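Local coordinates for OxsB protein (Bacillus megaterium, PDB 5UL3) that catalyses the oxidative ring contraction of dAMP to an oxetane aldehyde in oxetanocin A biosynthesis, using cobalamin, a [4Fe-4S] cluster and S-adenosylmethionine, at residues A[363-368]-A[392-397]; A[428-433]-A[466-471]; A[377-382]-A[420-425]; A[303-308]-A[356-361]. One frame throughout, in Å; residues are numbered along the deposited sequence. Where two conformers were deposited one is given.

Contact 1 of 4, residues A[363-368]-A[392-397]; sequences EEFIGE and IKFDFA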
# COMPACT_ATOMS: atom_id res chain seq x y z
N GLU A 363 0.12 0.59 -7.47
CA GLU A 363 -1.28 0.49 -7.85
C GLU A 363 -1.46 -0.44 -9.04
O GLU A 363 -2.45 -1.17 -9.13
CB GLU A 363 -1.84 1.88 -8.18
CG GLU A 363 -2.05 2.76 -6.97
CD GLU A 363 -2.74 4.06 -7.35
OE1 GLU A 363 -2.18 4.77 -8.22
OE2 GLU A 363 -3.84 4.33 -6.82
N GLU A 364 -0.51 -0.41 -9.98
CA GLU A 364 -0.60 -1.10 -11.26
C GLU A 364 0.80 -1.62 -11.58
O GLU A 364 1.62 -0.92 -12.20
CB GLU A 364 -1.11 -0.17 -12.36
CG GLU A 364 -1.16 -0.81 -13.74
CD GLU A 364 -1.69 0.11 -14.82
OE1 GLU A 364 -1.68 1.35 -14.64
OE2 GLU A 364 -2.13 -0.42 -15.86
N PHE A 365 1.07 -2.87 -11.19
CA PHE A 365 2.39 -3.44 -11.39
C PHE A 365 2.69 -3.65 -12.88
O PHE A 365 3.81 -3.40 -13.33
CB PHE A 365 2.50 -4.76 -10.62
CG PHE A 365 3.84 -5.43 -10.74
CD1 PHE A 365 4.98 -4.85 -10.18
CD2 PHE A 365 3.97 -6.66 -11.38
CE1 PHE A 365 6.21 -5.48 -10.27
CE2 PHE A 365 5.21 -7.30 -11.47
CZ PHE A 365 6.33 -6.71 -10.93
N ILE A 366 1.69 -4.08 -13.66
CA ILE A 366 1.96 -4.46 -15.05
C ILE A 366 1.97 -3.24 -15.97
O ILE A 366 2.90 -3.04 -16.76
CB ILE A 366 0.94 -5.51 -15.51
CG1 ILE A 366 1.05 -6.75 -14.63
CG2 ILE A 366 1.18 -5.88 -16.97
CD1 ILE A 366 -0.12 -7.65 -14.76
N GLY A 367 0.94 -2.42 -15.89
CA GLY A 367 0.98 -1.15 -16.61
C GLY A 367 0.62 -1.26 -18.08
O GLY A 367 0.15 -2.29 -18.60
N GLU A 368 0.82 -0.13 -18.77
CA GLU A 368 0.54 0.01 -20.19
C GLU A 368 1.47 1.08 -20.73
O GLU A 368 1.56 2.17 -20.15
CB GLU A 368 -0.92 0.43 -20.48
CG GLU A 368 -1.95 -0.68 -20.42
CD GLU A 368 -3.28 -0.29 -21.06
OE1 GLU A 368 -3.27 0.55 -21.99
OE2 GLU A 368 -4.33 -0.83 -20.65
N ILE A 392 12.77 -15.62 -4.23
CA ILE A 392 11.99 -14.69 -3.43
C ILE A 392 10.51 -14.94 -3.68
O ILE A 392 10.13 -15.66 -4.59
CB ILE A 392 12.33 -13.21 -3.73
CG1 ILE A 392 11.72 -12.80 -5.07
CG2 ILE A 392 13.85 -12.96 -3.71
CD1 ILE A 392 11.50 -11.30 -5.18
N LYS A 393 9.68 -14.34 -2.84
CA LYS A 393 8.25 -14.25 -3.10
C LYS A 393 7.85 -12.78 -3.15
O LYS A 393 8.43 -11.94 -2.46
CB LYS A 393 7.47 -15.01 -2.04
CG LYS A 393 7.82 -16.49 -2.07
CD LYS A 393 6.81 -17.35 -1.35
CE LYS A 393 7.04 -18.82 -1.66
NZ LYS A 393 6.64 -19.19 -3.05
N PHE A 394 6.85 -12.46 -3.98
CA PHE A 394 6.42 -11.07 -4.00
C PHE A 394 4.93 -10.99 -4.31
O PHE A 394 4.37 -11.84 -5.01
CB PHE A 394 7.26 -10.21 -4.98
CG PHE A 394 7.14 -10.60 -6.44
CD1 PHE A 394 7.90 -11.64 -6.97
CD2 PHE A 394 6.34 -9.86 -7.32
CE1 PHE A 394 7.84 -11.98 -8.33
CE2 PHE A 394 6.27 -10.19 -8.69
CZ PHE A 394 7.03 -11.25 -9.19
N ASP A 395 4.28 -10.00 -3.71
CA ASP A 395 2.85 -9.74 -3.90
C ASP A 395 2.66 -8.45 -4.70
O ASP A 395 3.44 -7.51 -4.55
CB ASP A 395 2.15 -9.59 -2.56
CG ASP A 395 2.22 -10.86 -1.68
OD1 ASP A 395 2.76 -11.90 -2.12
OD2 ASP A 395 1.74 -10.78 -0.54
N PHE A 396 1.61 -8.39 -5.52
CA PHE A 396 1.25 -7.14 -6.18
C PHE A 396 -0.23 -7.17 -6.53
O PHE A 396 -0.89 -8.19 -6.36
CB PHE A 396 2.11 -6.87 -7.43
CG PHE A 396 1.97 -7.92 -8.52
CD1 PHE A 396 1.01 -7.79 -9.51
CD2 PHE A 396 2.87 -8.98 -8.60
CE1 PHE A 396 0.91 -8.73 -10.55
CE2 PHE A 396 2.79 -9.92 -9.63
CZ PHE A 396 1.81 -9.79 -10.60
N ALA A 397 -0.74 -6.04 -7.02
CA ALA A 397 -2.14 -5.90 -7.39
C ALA A 397 -2.27 -5.72 -8.90
O ALA A 397 -1.36 -5.21 -9.56
CB ALA A 397 -2.79 -4.70 -6.69
O HOH W 1 0.28 -3.67 -8.47
O HOH W 2 -0.80 -4.76 -12.25
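Phe365 lays the CD2 corner of its ring over the middle of one face of the Phe396 ring, 3.5 Å above the plane. The two planes are inclined at 32° with centroids 4.4 Å apart, an oblique pair in which the side chains cross at about a right angle. Phe396 reaches this place with CG between its backbone N and carbonyl carbon (chi1 62°), and CB of Phe365 closes the near end against Phe396 CD1 at 3.6 Å. Beyond them the packing slackens: Phe365 CZ meets Phe394 CE2 at 4.1 Å, and Ile366 CD1 only grazes Phe396 CE1. The backbones are looser still, for no direct hydrogen bond joins them. Instead, a water accepts from Ile366 N and donates to Ala397 O at 2.8 Å. Glu363 points away from strand 393-398, and its carboxylate binds Arg323 and cobalamin, in keeping with its role in binding that cofactor. The aromatic cluster lies between the loop that follows strand 357-360 and strand 393-398 of the partial TIM barrel, with Ile378 of helix 374-386 against Phe365 and Trp420 of helix 410-426 against Phe396 and Ile366.

Contact 2 of 4, residues A[428-433]-A[466-471]; sequences ADRIFI and GINLRI. With EDO (1,2-ethanediol), chain F.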
# COMPACT_ATOMS: atom_id res chain seq x y z
N ALA A 428 5.83 -14.65 -7.80
CA ALA A 428 4.54 -14.03 -7.54
C ALA A 428 3.72 -14.95 -6.64
O ALA A 428 3.56 -16.14 -6.92
CB ALA A 428 3.80 -13.77 -8.86
N ASP A 429 3.22 -14.39 -5.54
CA ASP A 429 2.66 -15.20 -4.46
C ASP A 429 1.19 -14.86 -4.22
O ASP A 429 0.31 -15.47 -4.83
CB ASP A 429 3.48 -14.99 -3.19
CG ASP A 429 3.03 -15.88 -2.05
OD1 ASP A 429 2.44 -16.95 -2.32
OD2 ASP A 429 3.25 -15.49 -0.89
N ARG A 430 0.91 -13.91 -3.32
CA ARG A 430 -0.47 -13.49 -3.05
C ARG A 430 -0.76 -12.26 -3.91
O ARG A 430 -0.36 -11.14 -3.56
CB ARG A 430 -0.68 -13.22 -1.57
CG ARG A 430 -1.09 -14.50 -0.83
CD ARG A 430 -1.23 -14.32 0.67
NE ARG A 430 0.06 -14.50 1.31
CZ ARG A 430 0.48 -15.63 1.86
NH1 ARG A 430 1.68 -15.68 2.40
NH2 ARG A 430 -0.31 -16.70 1.89
N ILE A 431 -1.47 -12.46 -5.03
CA ILE A 431 -1.80 -11.38 -5.96
C ILE A 431 -3.24 -10.93 -5.70
O ILE A 431 -4.15 -11.76 -5.52
CB ILE A 431 -1.60 -11.82 -7.43
CG1 ILE A 431 -0.13 -11.74 -7.90
CG2 ILE A 431 -2.39 -10.95 -8.39
CD1 ILE A 431 0.94 -11.72 -6.83
N PHE A 432 -3.45 -9.60 -5.67
CA PHE A 432 -4.76 -9.01 -5.45
C PHE A 432 -5.32 -8.60 -6.81
O PHE A 432 -4.67 -7.85 -7.54
CB PHE A 432 -4.66 -7.77 -4.55
CG PHE A 432 -5.96 -7.07 -4.31
CD1 PHE A 432 -6.39 -6.05 -5.17
CD2 PHE A 432 -6.77 -7.40 -3.23
CE1 PHE A 432 -7.60 -5.40 -4.95
CE2 PHE A 432 -7.97 -6.76 -3.01
CZ PHE A 432 -8.39 -5.75 -3.87
N ILE A 433 -6.52 -9.06 -7.15
CA ILE A 433 -7.18 -8.66 -8.40
C ILE A 433 -8.41 -7.85 -8.04
O ILE A 433 -9.28 -8.33 -7.30
CB ILE A 433 -7.58 -9.87 -9.27
CG1 ILE A 433 -6.41 -10.81 -9.51
CG2 ILE A 433 -8.21 -9.36 -10.62
CD1 ILE A 433 -5.41 -10.31 -10.50
N GLY A 466 -0.72 -21.31 -10.43
CA GLY A 466 -0.24 -21.56 -9.07
C GLY A 466 -0.08 -20.32 -8.21
O GLY A 466 0.48 -20.41 -7.11
N ILE A 467 -0.52 -19.17 -8.70
CA ILE A 467 -0.49 -17.94 -7.92
C ILE A 467 -1.68 -17.96 -6.97
O ILE A 467 -2.76 -18.42 -7.33
CB ILE A 467 -0.51 -16.72 -8.88
CG1 ILE A 467 0.81 -16.65 -9.65
CG2 ILE A 467 -0.77 -15.42 -8.14
CD1 ILE A 467 0.80 -15.74 -10.89
N ASN A 468 -1.52 -17.36 -5.76
CA ASN A 468 -2.49 -17.46 -4.64
C ASN A 468 -3.33 -16.18 -4.47
O ASN A 468 -2.97 -15.29 -3.70
CB ASN A 468 -1.72 -17.80 -3.36
CG ASN A 468 -2.60 -17.85 -2.09
OD1 ASN A 468 -3.83 -17.82 -2.14
ND2 ASN A 468 -1.95 -17.94 -0.93
N LEU A 469 -4.51 -16.15 -5.09
CA LEU A 469 -5.31 -14.95 -5.33
C LEU A 469 -6.09 -14.46 -4.11
O LEU A 469 -6.53 -15.25 -3.27
CB LEU A 469 -6.35 -15.23 -6.42
CG LEU A 469 -5.79 -15.59 -7.75
CD1 LEU A 469 -6.93 -16.10 -8.65
CD2 LEU A 469 -5.24 -14.28 -8.27
N ARG A 470 -6.31 -13.15 -4.09
CA ARG A 470 -7.30 -12.45 -3.27
C ARG A 470 -8.03 -11.51 -4.21
O ARG A 470 -7.42 -10.98 -5.13
CB ARG A 470 -6.67 -11.58 -2.15
CG ARG A 470 -6.46 -12.20 -0.80
CD ARG A 470 -6.38 -11.10 0.28
NE ARG A 470 -5.86 -9.83 -0.24
CZ ARG A 470 -4.56 -9.58 -0.44
NH1 ARG A 470 -3.65 -10.51 -0.18
NH2 ARG A 470 -4.17 -8.40 -0.90
N ILE A 471 -9.33 -11.28 -4.00
CA ILE A 471 -10.05 -10.31 -4.84
C ILE A 471 -10.75 -9.28 -3.97
O ILE A 471 -11.26 -9.59 -2.89
CB ILE A 471 -11.05 -10.99 -5.80
CG1 ILE A 471 -12.25 -11.62 -5.05
CG2 ILE A 471 -10.33 -11.99 -6.71
CD1 ILE A 471 -13.36 -12.12 -5.98
C1 EDO F . -6.60 -20.55 -4.90
O1 EDO F . -7.55 -21.03 -5.86
C2 EDO F . -6.09 -19.15 -5.23
O2 EDO F . -5.64 -18.51 -4.01
O HOH W 3 0.83 -17.96 -0.48
O HOH W 4 -1.56 -9.05 -2.46
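Asp429 O receives the shortest backbone bond between these segments, from Asn468 N at 2.8 Å, with the donor nearly in line with the carbonyl. The ladder continues as Arg470 N gives to Ile431 O, and Ile433 N to Arg470 O at 2.9 Å. Between these rungs Arg430 CA sends its hydrogen toward Asn468 O over 3.1 Å. Such alternation is that of parallel strands, here 432-436 beside 470-473, an outermost strand of the six-stranded sheet of the partial TIM barrel. On one face Arg470 crosses Phe432 at about a right angle; its NE lies at the ring edge, in plane, while NH2 comes within 3.6 Å of Phe432 CD2. The bend at chi3 (-29°) turns the guanidinium toward that ring, the two planes 37° apart. Toward the N-terminal ends, Arg430 and Asn468 run side by side, their flat ends turned 70° apart, and a water links Asn468 ND2 to Asp429 OD1, while Asp429 OD2 is hydrogen-bonded to His357 NE2. The other face is apolar: Ile467 CG2 packs on Ile431 CG1, and Leu469 CD2 reaches Ile433 CG1. Trp420 of helix 410-426 lies against Ile431 and Ile467, while helix 452-464 packs on Leu469.

Contact 3 of 4, residues A[377-382]-A[420-425]; sequences RIIDIC and WHYCAL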
# COMPACT_ATOMS: atom_id res chain seq x y z
N ARG A 377 8.59 -5.85 -20.44
CA ARG A 377 9.26 -5.29 -19.27
C ARG A 377 9.10 -6.20 -18.05
O ARG A 377 10.06 -6.41 -17.30
CB ARG A 377 8.70 -3.90 -18.99
CG ARG A 377 9.17 -3.31 -17.68
CD ARG A 377 8.74 -1.87 -17.52
NE ARG A 377 9.03 -1.35 -16.18
CZ ARG A 377 8.30 -1.61 -15.10
NH1 ARG A 377 7.22 -2.40 -15.19
NH2 ARG A 377 8.63 -1.09 -13.93
N ILE A 378 7.90 -6.72 -17.83
CA ILE A 378 7.69 -7.60 -16.68
C ILE A 378 8.51 -8.88 -16.85
O ILE A 378 9.15 -9.36 -15.91
CB ILE A 378 6.19 -7.90 -16.50
CG1 ILE A 378 5.39 -6.60 -16.24
CG2 ILE A 378 5.97 -8.93 -15.36
CD1 ILE A 378 5.82 -5.82 -14.99
N ILE A 379 8.49 -9.45 -18.06
CA ILE A 379 9.24 -10.68 -18.31
C ILE A 379 10.73 -10.45 -18.06
O ILE A 379 11.40 -11.29 -17.45
CB ILE A 379 8.96 -11.21 -19.73
CG1 ILE A 379 7.53 -11.77 -19.77
CG2 ILE A 379 9.98 -12.27 -20.11
CD1 ILE A 379 7.00 -12.04 -21.18
N ASP A 380 11.26 -9.28 -18.46
CA ASP A 380 12.66 -8.95 -18.19
C ASP A 380 12.95 -8.84 -16.69
O ASP A 380 14.01 -9.28 -16.22
CB ASP A 380 13.05 -7.65 -18.90
CG ASP A 380 13.09 -7.80 -20.42
OD1 ASP A 380 12.88 -8.92 -20.92
OD2 ASP A 380 13.33 -6.79 -21.12
N ILE A 381 12.05 -8.21 -15.92
CA ILE A 381 12.23 -8.18 -14.47
C ILE A 381 12.24 -9.60 -13.90
O ILE A 381 13.11 -9.96 -13.09
CB ILE A 381 11.14 -7.31 -13.82
CG1 ILE A 381 11.34 -5.84 -14.22
CG2 ILE A 381 11.17 -7.46 -12.27
CD1 ILE A 381 10.12 -4.96 -13.96
N CYS A 382 11.29 -10.43 -14.35
CA CYS A 382 11.22 -11.80 -13.89
C CYS A 382 12.48 -12.58 -14.25
O CYS A 382 12.99 -13.36 -13.43
CB CYS A 382 9.99 -12.49 -14.47
SG CYS A 382 8.44 -11.88 -13.78
N TRP A 420 2.31 -13.67 -17.16
CA TRP A 420 1.88 -14.10 -15.83
C TRP A 420 2.60 -15.37 -15.40
O TRP A 420 2.89 -15.54 -14.21
CB TRP A 420 0.36 -14.28 -15.83
CG TRP A 420 -0.37 -12.99 -15.62
CD1 TRP A 420 -0.89 -12.15 -16.59
CD2 TRP A 420 -0.64 -12.36 -14.36
NE1 TRP A 420 -1.47 -11.05 -16.00
CE2 TRP A 420 -1.34 -11.16 -14.63
CE3 TRP A 420 -0.37 -12.70 -13.03
CZ2 TRP A 420 -1.76 -10.30 -13.62
CZ3 TRP A 420 -0.79 -11.84 -12.02
CH2 TRP A 420 -1.48 -10.66 -12.33
N HIS A 421 2.89 -16.27 -16.34
CA HIS A 421 3.65 -17.46 -16.00
C HIS A 421 5.04 -17.09 -15.50
O HIS A 421 5.51 -17.62 -14.50
CB HIS A 421 3.75 -18.41 -17.19
CG HIS A 421 4.46 -19.69 -16.89
ND1 HIS A 421 5.40 -20.23 -17.74
CD2 HIS A 421 4.36 -20.55 -15.84
CE1 HIS A 421 5.86 -21.36 -17.22
NE2 HIS A 421 5.24 -21.58 -16.08
N TYR A 422 5.70 -16.15 -16.19
CA TYR A 422 7.00 -15.67 -15.73
C TYR A 422 6.89 -15.06 -14.33
O TYR A 422 7.80 -15.22 -13.52
CB TYR A 422 7.58 -14.64 -16.70
CG TYR A 422 8.48 -15.27 -17.75
CD1 TYR A 422 7.96 -15.80 -18.90
CD2 TYR A 422 9.85 -15.36 -17.54
CE1 TYR A 422 8.77 -16.39 -19.85
CE2 TYR A 422 10.68 -15.95 -18.49
CZ TYR A 422 10.13 -16.46 -19.64
OH TYR A 422 10.92 -17.05 -20.60
N CYS A 423 5.80 -14.33 -14.05
CA CYS A 423 5.60 -13.82 -12.70
C CYS A 423 5.54 -14.96 -11.69
O CYS A 423 6.18 -14.91 -10.64
CB CYS A 423 4.32 -13.00 -12.62
SG CYS A 423 4.47 -11.41 -13.45
N ALA A 424 4.77 -16.01 -12.00
CA ALA A 424 4.71 -17.16 -11.10
C ALA A 424 6.08 -17.79 -10.91
O ALA A 424 6.49 -18.11 -9.78
CB ALA A 424 3.70 -18.19 -11.62
N LEU A 425 6.81 -18.01 -12.01
CA LEU A 425 8.14 -18.61 -11.93
C LEU A 425 9.06 -17.78 -11.04
O LEU A 425 9.88 -18.34 -10.30
CB LEU A 425 8.76 -18.75 -13.32
CG LEU A 425 8.13 -19.77 -14.27
CD1 LEU A 425 8.82 -19.70 -15.63
CD2 LEU A 425 8.26 -21.17 -13.69
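Helices 374-386 and 410-426 run nearly parallel here, their local axes 8.9 Å apart at closest approach and inclined by 20°. The backbones come nearest where Cys382 faces Tyr422, with CA atoms 6.0 Å apart. Ile379 packs on Tyr422. Its CG2 methyl sits over the centre of the Tyr422 ring in a CH-pi contact, 3.9 Å from the centroid and only 6° off the ring normal, while CG1 of the same residue lies beyond the rim, past the bond from CG to CD1 and 4.1 Å from Tyr422 CD1. CG2, anti to the backbone N, is thus the branch over the face. Cys382 meets the same ring differently: its CB comes up at the ring edge and touches Tyr422 CB at 3.9 Å. In the partial TIM barrel of the radical SAM domain these are two successive helices on the outside of the sheet, each leading into or out of strand 393-398, so their parallel course follows from the repeated beta-alpha connections. Deeper between them are two cysteines. Cys423 SG presses on Ile378 CG2 at 3.5 Å and lies 4.0 Å from Cys382 SG, a sulfur-to-sulfur distance far too long for a disulfide. Met419, one turn before Cys423, extends the apolar seam by touching Ile378 and Ile379, and Glu415 also reaches Ile379.

Contact 4 of 4, residues A[303-308]-A[356-361]; sequences GALTLE and PHIYMA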
# COMPACT_ATOMS: atom_id res chain seq x y z
N GLY A 303 8.50 -6.86 10.82
CA GLY A 303 7.89 -6.13 9.72
C GLY A 303 8.32 -6.60 8.34
O GLY A 303 9.08 -7.55 8.18
N ALA A 304 7.82 -5.88 7.32
CA ALA A 304 7.86 -6.34 5.94
C ALA A 304 8.65 -5.41 5.02
O ALA A 304 8.63 -4.18 5.18
CB ALA A 304 6.43 -6.46 5.39
N LEU A 305 9.29 -6.01 4.01
CA LEU A 305 9.91 -5.25 2.93
C LEU A 305 8.87 -4.83 1.89
O LEU A 305 7.94 -5.57 1.59
CB LEU A 305 10.97 -6.10 2.23
CG LEU A 305 11.97 -6.73 3.19
CD1 LEU A 305 12.66 -7.88 2.50
CD2 LEU A 305 12.95 -5.67 3.62
N THR A 306 9.06 -3.63 1.34
CA THR A 306 8.19 -3.06 0.33
C THR A 306 9.05 -2.44 -0.77
O THR A 306 10.24 -2.19 -0.58
CB THR A 306 7.27 -1.98 0.92
OG1 THR A 306 8.08 -0.94 1.47
CG2 THR A 306 6.37 -2.57 2.02
N LEU A 307 8.42 -2.19 -1.92
CA LEU A 307 9.04 -1.43 -3.00
C LEU A 307 7.91 -0.98 -3.91
O LEU A 307 6.91 -1.68 -4.04
CB LEU A 307 10.04 -2.27 -3.81
CG LEU A 307 10.82 -1.48 -4.87
CD1 LEU A 307 11.59 -0.33 -4.21
CD2 LEU A 307 11.78 -2.41 -5.61
N GLU A 308 8.07 0.19 -4.51
CA GLU A 308 7.13 0.67 -5.53
C GLU A 308 7.88 0.70 -6.85
O GLU A 308 8.85 1.45 -6.99
CB GLU A 308 6.57 2.05 -5.16
CG GLU A 308 5.32 2.45 -6.00
CD GLU A 308 4.76 3.85 -5.67
OE1 GLU A 308 5.56 4.74 -5.31
OE2 GLU A 308 3.52 4.05 -5.79
N PRO A 356 12.71 -13.11 2.61
CA PRO A 356 12.75 -12.47 1.27
C PRO A 356 11.37 -12.47 0.61
O PRO A 356 11.12 -13.19 -0.36
CB PRO A 356 13.75 -13.35 0.52
CG PRO A 356 13.54 -14.72 1.12
CD PRO A 356 13.25 -14.49 2.58
N HIS A 357 10.48 -11.64 1.16
CA HIS A 357 9.12 -11.47 0.66
C HIS A 357 8.88 -9.99 0.44
O HIS A 357 8.90 -9.21 1.40
CB HIS A 357 8.09 -12.03 1.64
CG HIS A 357 6.79 -12.40 1.01
ND1 HIS A 357 5.99 -11.49 0.36
CD2 HIS A 357 6.14 -13.59 0.94
CE1 HIS A 357 4.91 -12.10 -0.10
NE2 HIS A 357 4.97 -13.37 0.25
N ILE A 358 8.65 -9.59 -0.81
CA ILE A 358 8.47 -8.18 -1.15
C ILE A 358 7.00 -7.90 -1.38
O ILE A 358 6.35 -8.56 -2.19
CB ILE A 358 9.27 -7.80 -2.41
CG1 ILE A 358 10.73 -8.26 -2.31
CG2 ILE A 358 9.18 -6.28 -2.64
CD1 ILE A 358 11.57 -7.40 -1.39
N TYR A 359 6.47 -6.90 -0.71
CA TYR A 359 5.10 -6.44 -0.95
C TYR A 359 5.20 -5.24 -1.88
O TYR A 359 5.59 -4.15 -1.45
CB TYR A 359 4.41 -6.11 0.35
CG TYR A 359 4.36 -7.36 1.21
CD1 TYR A 359 5.43 -7.71 2.05
CD2 TYR A 359 3.29 -8.23 1.12
CE1 TYR A 359 5.40 -8.88 2.80
CE2 TYR A 359 3.25 -9.40 1.87
CZ TYR A 359 4.30 -9.72 2.70
OH TYR A 359 4.24 -10.89 3.43
N MET A 360 4.88 -5.45 -3.15
CA MET A 360 4.94 -4.35 -4.12
C MET A 360 3.84 -3.34 -3.82
O MET A 360 2.66 -3.70 -3.67
CB MET A 360 4.80 -4.84 -5.56
CG MET A 360 5.81 -5.84 -6.04
SD MET A 360 7.52 -5.21 -6.03
CE MET A 360 8.30 -6.54 -6.95
N ALA A 361 4.23 -2.07 -3.74
CA ALA A 361 3.29 -1.01 -3.42
C ALA A 361 2.51 -0.52 -4.64
O ALA A 361 1.54 0.22 -4.45
CB ALA A 361 4.03 0.18 -2.80
O HOH W 5 9.09 -8.94 4.02
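Tyr359 sets one edge of its ring against the strand alongside: Leu305 O lies in the ring plane, 3.3 Å from CD1, and the Ala304 methyl touches CE1 at 3.7 Å from an oblique direction. One face of the ring carries His357 ND1, offset toward the rim, while the far end of that imidazole is tied through NE2 to Asp429. The same Leu305 O takes the amide of Tyr359 at 3.0 Å in a nearly straight bond (172°), so one carbonyl meets both the backbone and the ring edge of the tyrosine. Two residues on, Ala361 N gives a shorter bond of 2.7 Å to Leu307 O; between the two, the link from Leu307 N to Tyr359 O is long and weak. Near the N-terminal ends of the strands, a water accepts from Leu305 N and donates to His357 O. The opposite face is apolar. Ile358 swings its CD1 back to Leu305 CB at 3.9 Å, its CG1 lying beside the backbone N (chi1 -50°), and its CG2 meets Leu307 CB. Helix 335-351 covers these leucines through Leu342 and Ile345. At the C-terminal ends of the strands, Ala361 CB packs on Glu308 CB at 3.9 Å. The extended Glu308 carries its carboxylate on to Arg311 and to N62 of cobalamin, a nitrogen that Ala361 O also approaches in a weak hydrogen bond. Parallel neighbours with a ligand site at their C-terminal ends are as expected of a TIM-type barrel, here the partial barrel of the radical SAM core, where Glu308 and Ala361 bind cobalamin.

From the N terminus, contact 4 comes first, pairing strands 305-311 and 357-360 around the intervening helix 335-351. The chain then enters loop 363-368, which contact 1 returns to strand 393-398 after helix 374-386. Contact 3 crosses contact 1: helix segment 377-382 lies within the loop that contact 1 closes, whereas its partner 420-425 follows it. Contact 2 closes last, spanning helices 440-445 and 452-464 to add the final strand. Contacts 1, 2 and 4 meet in one sheet, where Lys393 O and Asp395 O probably bond to Ile358 N and Met360 N, and Phe394 O to Asp429 N. Trp420 joins the helix layer of contact 3 to contacts 1 and 2.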